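Local coordinates for protein KLLA0E08119p (Kluyveromyces lactis, PDB 3VA7) that probably carboxylates urea to urea-1-carboxylate using ATP, bicarbonate and a covalently carried biotin, the first step in breaking urea down to ammonium and carbon dioxide, at residues A[737-742]-A[754-759]; A[702-707]-A[743-748]; A[721-726]-A[1141-1146]. All blocks are in the same frame, centred on the assembly; numbering follows the deposited sequence.

Contact 1. Residues A[737-742]-A[754-759]; sequences NFTGDE and GGFVCQ. With BTI (5-(hexahydro-2-oxo-1H-thieno[3,4-D]imidazol-6-yl)pentanal), chain B.
Asn737 faces the biotin group with one end of its amide and the 754-759 segment with the other. Asn737 OD1 accepts a hydrogen bond from BTI N2 at 3.0 Å, while Asn737 ND2 makes a weak bond to Val757 O and lies beside the sulfur of Cys758. Asn737 CG stands anti to the backbone N (chi1 -173°), which carries the amide over to the ligand. Asn737 and Cys758 form an antiparallel non-hydrogen-bonded pair, and next to it Phe738 N gives Val757 O a nearly straight hydrogen bond of 3.0 Å. The ring of Phe738 turns its edge to Gln759 CB, at 3.7 Å from Phe738 CE1. These are neighbouring strands of a mixed sheet in the carboxyltransferase part of the enzyme, and their ends open onto the biotin pocket. There the chain turns a corner at Gly755, where Gly755 N donates to the ureido oxygen, BTI O3, at 3.1 Å. Thr739 CA sits almost exactly over the centre of the Phe756 ring, a CH-pi contact 3.6 Å from the centroid, and Thr739 CG2 reaches BTI C4. Gly740 N comes to 3.5 Å from Phe756 CE2. An alanine in place of Phe756 would probably leave Thr739 CA without its aromatic floor and open a gap beside the ureido ring.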
# COMPACT_ATOMS: atom_id res chain seq x y z
N ASN A 737 4.95 26.59 4.15
CA ASN A 737 3.75 26.82 3.34
C ASN A 737 2.70 27.47 4.20
O ASN A 737 2.37 26.96 5.29
CB ASN A 737 3.25 25.43 2.89
CG ASN A 737 2.09 25.47 1.90
OD1 ASN A 737 1.19 24.68 2.02
ND2 ASN A 737 2.15 26.33 0.89
N PHE A 738 2.18 28.59 3.71
CA PHE A 738 1.16 29.34 4.40
C PHE A 738 -0.27 28.90 3.95
O PHE A 738 -0.85 29.45 3.00
CB PHE A 738 1.38 30.86 4.22
CG PHE A 738 2.27 31.47 5.28
CD1 PHE A 738 3.65 31.50 5.15
CD2 PHE A 738 1.72 32.00 6.45
CE1 PHE A 738 4.46 32.01 6.17
CE2 PHE A 738 2.52 32.52 7.45
CZ PHE A 738 3.89 32.53 7.31
N THR A 739 -0.84 27.91 4.65
CA THR A 739 -2.17 27.40 4.27
C THR A 739 -3.13 28.35 4.88
O THR A 739 -3.53 28.18 6.03
CB THR A 739 -2.42 25.99 4.82
OG1 THR A 739 -2.48 26.05 6.27
CG2 THR A 739 -1.31 25.04 4.40
N GLY A 740 -3.52 29.38 4.14
CA GLY A 740 -4.25 30.53 4.75
C GLY A 740 -3.29 31.35 5.65
O GLY A 740 -2.18 31.71 5.22
N ASP A 741 -3.67 31.56 6.91
CA ASP A 741 -2.97 32.46 7.80
C ASP A 741 -2.00 31.72 8.78
O ASP A 741 -1.39 32.31 9.66
CB ASP A 741 -3.98 33.33 8.54
CG ASP A 741 -4.73 34.28 7.61
OD1 ASP A 741 -4.05 35.09 6.93
OD2 ASP A 741 -5.99 34.25 7.56
N GLU A 742 -1.84 30.42 8.58
CA GLU A 742 -0.98 29.63 9.43
C GLU A 742 -0.08 28.80 8.53
O GLU A 742 -0.54 28.31 7.49
CB GLU A 742 -1.82 28.70 10.24
CG GLU A 742 -2.63 29.38 11.33
CD GLU A 742 -3.78 28.51 11.79
OE1 GLU A 742 -3.54 27.49 12.43
OE2 GLU A 742 -4.94 28.83 11.46
N GLY A 754 0.73 22.40 -4.88
CA GLY A 754 -0.13 22.93 -3.83
C GLY A 754 -0.55 24.34 -4.16
O GLY A 754 0.02 24.92 -5.08
N GLY A 755 -1.53 24.89 -3.43
CA GLY A 755 -2.27 26.07 -3.87
C GLY A 755 -2.00 27.33 -3.04
O GLY A 755 -2.76 28.32 -3.18
N PHE A 756 -0.94 27.33 -2.21
CA PHE A 756 -0.58 28.49 -1.35
C PHE A 756 0.87 28.94 -1.47
O PHE A 756 1.73 28.16 -1.81
CB PHE A 756 -0.75 28.17 0.14
CG PHE A 756 -2.06 27.55 0.52
CD1 PHE A 756 -2.19 26.15 0.61
CD2 PHE A 756 -3.17 28.34 0.83
CE1 PHE A 756 -3.41 25.56 0.97
CE2 PHE A 756 -4.40 27.75 1.20
CZ PHE A 756 -4.51 26.35 1.29
N VAL A 757 1.16 30.19 -1.09
CA VAL A 757 2.53 30.70 -1.15
C VAL A 757 3.39 30.06 -0.06
O VAL A 757 2.88 29.67 0.98
CB VAL A 757 2.55 32.22 -1.03
CG1 VAL A 757 1.87 32.86 -2.21
CG2 VAL A 757 1.87 32.67 0.23
N CYS A 758 4.68 29.91 -0.34
CA CYS A 758 5.70 29.40 0.61
C CYS A 758 6.68 30.54 0.88
O CYS A 758 7.16 31.21 -0.07
CB CYS A 758 6.46 28.24 0.01
SG CYS A 758 5.53 26.68 -0.17
N GLN A 759 7.05 30.75 2.13
CA GLN A 759 7.81 31.92 2.50
C GLN A 759 9.30 31.65 2.32
O GLN A 759 10.01 32.46 1.71
CB GLN A 759 7.44 32.35 3.94
CG GLN A 759 8.47 33.12 4.71
CD GLN A 759 8.64 34.56 4.25
OE1 GLN A 759 7.69 35.25 3.90
NE2 GLN A 759 9.87 35.03 4.26
C11 BTI B . -0.30 18.74 7.92
O11 BTI B . -1.52 19.10 8.02
C10 BTI B . 0.61 19.05 6.69
C9 BTI B . -0.18 19.75 5.59
C8 BTI B . 0.64 20.38 4.48
C7 BTI B . -0.09 21.48 3.67
C2 BTI B . -1.47 21.11 3.17
S1 BTI B . -1.46 19.70 2.10
C6 BTI B . -2.96 20.13 1.30
C5 BTI B . -3.13 21.63 1.40
N3 BTI B . -2.67 22.08 0.11
C3 BTI B . -1.53 22.72 0.21
O3 BTI B . -0.92 23.27 -0.82
N2 BTI B . -1.10 22.77 1.45
C4 BTI B . -2.10 22.23 2.37

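Contact 2. Residues A[702-707]-A[743-748]; sequences VRLIGP and PVIITC
Val702 and Ile745 form an antiparallel hydrogen-bonded pair, and Arg703 and Val744 the non-hydrogen-bonded pair beside it. The axes of strands 702-705 and 743-746 come within 4.5 Å of each other, with their N-to-C directions 152° apart. Two bonds close the ring of the first pair: Val702 N gives its hydrogen to Ile745 O at 2.9 Å, and Ile745 N returns one to Val702 O at 2.8 Å. Leu704 N adds a third, to Pro743 O. The two strands are neighbours in the mixed sheet of the carboxyltransferase part, where 691-698 pairs with 701-705 and 735-739 with 742-746, and the side chains alternate between its two faces.

On the face that holds Val702 and Ile745 the contacts are apolar. Leu704 CD1 meets Ile745 CG1 at 4.0 Å, and Leu704 CB packs on CG of the Pro743 ring. Phe781 of strand 778-783 touches both Leu704 and Ile745 and so continues this hydrophobic layer.

The other face carries Arg703 and Val744 and is the side turned to biotin, whose pocket includes Val744. The Arg703 chain leaves the backbone extended (chi1 176°), then bends at both chi2 and chi3, and this folds it back across the neighbouring strand. Arg703 CD consequently passes 3.3 Å from Pro743 O, and the guanidinium lies with one face over the valine. Its charge is directed beyond the pair, to Thr739 through NH1 and weakly to Ser1016 through NH2. Beneath it, Val744 CB sits 3.8 Å from the Arg703 guanidinium plane, offset toward the rim, and Val744 CG1 lies 3.8 Å from Arg703 NH1.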
# COMPACT_ATOMS: atom_id res chain seq x y z
N VAL A 702 4.86 19.78 9.61
CA VAL A 702 4.92 20.18 10.98
C VAL A 702 4.29 21.54 11.08
O VAL A 702 4.79 22.49 10.55
CB VAL A 702 6.38 20.12 11.50
CG1 VAL A 702 6.55 20.86 12.83
CG2 VAL A 702 6.81 18.61 11.61
N ARG A 703 3.15 21.59 11.74
CA ARG A 703 2.36 22.83 11.81
C ARG A 703 2.91 23.84 12.90
O ARG A 703 3.45 23.45 13.95
CB ARG A 703 0.89 22.44 12.00
CG ARG A 703 -0.09 23.57 12.19
CD ARG A 703 -0.27 24.39 10.91
NE ARG A 703 -1.07 23.68 9.92
CZ ARG A 703 -1.48 24.22 8.78
NH1 ARG A 703 -1.11 25.46 8.46
NH2 ARG A 703 -2.22 23.52 7.94
N LEU A 704 2.79 25.14 12.63
CA LEU A 704 3.45 26.14 13.49
C LEU A 704 2.44 27.14 14.03
O LEU A 704 1.47 27.47 13.34
CB LEU A 704 4.56 26.90 12.73
CG LEU A 704 5.71 26.04 12.16
CD1 LEU A 704 6.66 26.86 11.35
CD2 LEU A 704 6.47 25.26 13.21
N ILE A 705 2.66 27.61 15.25
CA ILE A 705 1.85 28.67 15.80
C ILE A 705 2.76 29.90 15.95
O ILE A 705 3.84 29.81 16.55
CB ILE A 705 1.25 28.29 17.20
CG1 ILE A 705 0.47 26.95 17.13
CG2 ILE A 705 0.31 29.41 17.69
CD1 ILE A 705 0.50 26.06 18.41
N GLY A 706 2.32 31.03 15.40
CA GLY A 706 3.00 32.29 15.63
C GLY A 706 2.30 33.46 14.98
O GLY A 706 1.08 33.45 14.77
N PRO A 707 3.06 34.48 14.62
CA PRO A 707 2.42 35.74 14.21
C PRO A 707 1.66 35.59 12.92
O PRO A 707 2.07 34.86 12.05
CB PRO A 707 3.60 36.69 14.00
CG PRO A 707 4.84 35.75 13.71
CD PRO A 707 4.51 34.40 14.32
N PRO A 743 1.22 28.64 8.93
CA PRO A 743 2.22 27.95 8.14
C PRO A 743 2.52 26.57 8.64
O PRO A 743 2.25 26.25 9.77
CB PRO A 743 3.47 28.81 8.31
CG PRO A 743 3.34 29.33 9.77
CD PRO A 743 1.82 29.27 10.13
N VAL A 744 3.12 25.76 7.78
CA VAL A 744 3.43 24.40 8.13
C VAL A 744 4.66 24.03 7.35
O VAL A 744 4.81 24.43 6.16
CB VAL A 744 2.26 23.47 7.81
CG1 VAL A 744 1.66 23.78 6.41
CG2 VAL A 744 2.67 22.03 7.93
N ILE A 745 5.56 23.29 7.99
CA ILE A 745 6.72 22.86 7.28
C ILE A 745 6.49 21.55 6.54
O ILE A 745 6.28 20.52 7.16
CB ILE A 745 7.93 22.69 8.20
CG1 ILE A 745 8.16 23.97 9.04
CG2 ILE A 745 9.19 22.33 7.34
CD1 ILE A 745 9.06 23.68 10.19
N ILE A 746 6.63 21.61 5.20
CA ILE A 746 6.52 20.46 4.29
C ILE A 746 7.65 19.43 4.51
O ILE A 746 8.80 19.71 4.22
CB ILE A 746 6.45 20.93 2.76
CG1 ILE A 746 5.45 22.07 2.54
CG2 ILE A 746 6.10 19.79 1.83
CD1 ILE A 746 4.12 21.72 3.03
N THR A 747 7.34 18.25 4.99
CA THR A 747 8.40 17.30 5.28
C THR A 747 8.36 16.07 4.35
O THR A 747 7.64 16.07 3.36
CB THR A 747 8.29 16.87 6.74
OG1 THR A 747 6.92 16.38 6.99
CG2 THR A 747 8.68 18.10 7.70
N CYS A 748 9.09 15.01 4.65
CA CYS A 748 9.28 13.91 3.67
C CYS A 748 8.06 13.10 3.23
O CYS A 748 8.13 12.41 2.22
CB CYS A 748 10.41 12.98 4.09
SG CYS A 748 10.03 12.14 5.65

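Contact 3. Residues A[721-726]-A[1141-1146]; sequences LHPSNA and LIQVAN
His722 lays its imidazole alongside the last turn of helix 1133-1142, with His722 CB against Ile1142 CG2 at 3.7 Å and ND1 pointing at the backbone oxygen of the same isoleucine. The bond from His722 ND1 to Ile1142 O is long and weak, 3.5 Å with an N-H...O angle of 150°, but the oxygen lies in the ring plane, at the edge. A first torsion of -175° swings the ring out from the turn toward the helix end. Gln1143 CA lies oblique to the ring, about equally near His722 ND1 and CE1.

Pro723 follows directly and packs on the side chain of Gln1143, the two crossing at about a right angle. Pro723 CG stands 3.4 Å from the amide carbon CD of Gln1143, and Pro723 CD 3.5 Å from Gln1143 CG. The polar end of the glutamine is held from elsewhere: NE2 bonds to Ala1139 O, one turn back in the helix, and weakly to Ser714 O. On the other flank Leu721 CB meets Ile1142 CD1 at 3.8 Å, again with the side chains crossing at about a right angle. Val967 and Phe963 of helix 960-967 extend this apolar patch, the first against Leu721 and the second against Ile1142.

The residues from His722 to Asn725 form a type I beta turn, closed by Asn725 N bonding to His722 O, and lead into strand 725-730 of the carboxyltransferase part. The contact thus joins this turn to a helix end more than 400 residues further along the chain. With one weak hydrogen bond and otherwise van der Waals contacts, the two pieces are held together across this contact mainly by the fit of Leu721, His722 and Pro723 against Ile1142 and Gln1143.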
# COMPACT_ATOMS: atom_id res chain seq x y z
N LEU A 721 -9.65 33.35 -3.08
CA LEU A 721 -9.76 34.67 -2.53
C LEU A 721 -8.74 34.96 -1.46
O LEU A 721 -8.23 36.06 -1.38
CB LEU A 721 -11.18 34.92 -2.06
CG LEU A 721 -12.02 35.19 -3.30
CD1 LEU A 721 -13.48 35.19 -3.00
CD2 LEU A 721 -11.61 36.53 -3.88
N HIS A 722 -8.38 33.98 -0.65
CA HIS A 722 -7.50 34.32 0.45
C HIS A 722 -6.10 34.74 -0.08
O HIS A 722 -5.55 34.09 -0.96
CB HIS A 722 -7.38 33.16 1.38
CG HIS A 722 -6.59 33.46 2.59
ND1 HIS A 722 -7.18 33.75 3.80
CD2 HIS A 722 -5.25 33.52 2.78
CE1 HIS A 722 -6.23 33.96 4.70
NE2 HIS A 722 -5.06 33.82 4.11
N PRO A 723 -5.53 35.83 0.47
CA PRO A 723 -4.35 36.35 -0.19
C PRO A 723 -3.16 35.43 -0.21
O PRO A 723 -2.26 35.74 -0.96
CB PRO A 723 -4.01 37.60 0.60
CG PRO A 723 -5.27 37.97 1.26
CD PRO A 723 -5.90 36.69 1.61
N SER A 724 -3.13 34.34 0.57
CA SER A 724 -2.05 33.31 0.48
C SER A 724 -2.24 32.33 -0.67
O SER A 724 -1.33 31.52 -0.95
CB SER A 724 -1.96 32.44 1.73
OG SER A 724 -3.04 31.52 1.76
N ASN A 725 -3.44 32.34 -1.26
CA ASN A 725 -3.80 31.44 -2.34
C ASN A 725 -3.04 31.81 -3.62
O ASN A 725 -2.95 32.99 -3.97
CB ASN A 725 -5.32 31.51 -2.60
CG ASN A 725 -6.16 30.91 -1.47
OD1 ASN A 725 -5.71 30.73 -0.32
ND2 ASN A 725 -7.40 30.60 -1.80
N ALA A 726 -2.56 30.80 -4.34
CA ALA A 726 -1.61 30.96 -5.42
C ALA A 726 -2.01 30.02 -6.50
O ALA A 726 -2.55 28.94 -6.22
CB ALA A 726 -0.19 30.61 -4.91
N LEU A 1141 -13.88 38.69 4.84
CA LEU A 1141 -14.22 37.67 5.83
C LEU A 1141 -13.26 36.45 5.79
O LEU A 1141 -12.79 36.01 6.87
CB LEU A 1141 -15.73 37.30 5.76
CG LEU A 1141 -16.66 38.45 6.23
CD1 LEU A 1141 -18.16 38.37 5.80
CD2 LEU A 1141 -16.52 38.63 7.74
N ILE A 1142 -12.92 35.95 4.59
CA ILE A 1142 -12.08 34.72 4.41
C ILE A 1142 -10.70 34.85 5.07
O ILE A 1142 -10.14 33.87 5.61
CB ILE A 1142 -11.95 34.36 2.91
CG1 ILE A 1142 -13.34 33.94 2.34
CG2 ILE A 1142 -10.87 33.29 2.68
CD1 ILE A 1142 -13.47 33.93 0.80
N GLN A 1143 -10.22 36.09 5.08
CA GLN A 1143 -8.91 36.47 5.60
C GLN A 1143 -8.76 36.56 7.13
O GLN A 1143 -7.67 36.92 7.59
CB GLN A 1143 -8.65 37.89 5.10
CG GLN A 1143 -7.40 38.13 4.43
CD GLN A 1143 -7.50 39.32 3.51
OE1 GLN A 1143 -6.64 40.19 3.57
NE2 GLN A 1143 -8.51 39.34 2.62
N VAL A 1144 -9.85 36.36 7.89
CA VAL A 1144 -9.78 36.48 9.36
C VAL A 1144 -9.08 35.21 9.84
O VAL A 1144 -9.61 34.12 9.61
CB VAL A 1144 -11.21 36.62 10.08
CG1 VAL A 1144 -11.04 36.63 11.59
CG2 VAL A 1144 -12.02 37.88 9.62
N ALA A 1145 -7.89 35.34 10.45
CA ALA A 1145 -7.18 34.19 11.02
C ALA A 1145 -8.09 33.42 11.98
O ALA A 1145 -8.90 34.02 12.66
CB ALA A 1145 -5.90 34.61 11.72
N ASN A 1146 -7.97 32.10 12.02
CA ASN A 1146 -8.73 31.28 12.96
C ASN A 1146 -8.34 31.65 14.41
O ASN A 1146 -7.24 32.17 14.64
CB ASN A 1146 -8.46 29.79 12.67
CG ASN A 1146 -9.45 28.84 13.35
OD1 ASN A 1146 -10.57 29.22 13.68
ND2 ASN A 1146 -9.02 27.60 13.56

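Contacts 1 and 2 share one sheet: strands 735-739 and 742-746 are neighbours in it, joined by a hydrogen bond from Val744 N to Asn737 O (2.9 Å). A second tie, 2.6 Å long, runs from Arg703 NH1 to Thr739 OG1. Both contacts line the pocket of the biotin carried on Lys1202, contact 1 with Asn737, Thr739, Gly754, Gly755 and Phe756, contact 2 with Val744. Contact 3 touches contact 1, its 721-726 segment bonded to 754-759 through Val757 N to Ser724 O and Ala726 N to Gly755 O. The His722 side chain is about 12 Å from biotin and from the bound urea. Contacts 2 and 3 do not touch, their centres lying about 17 Å apart.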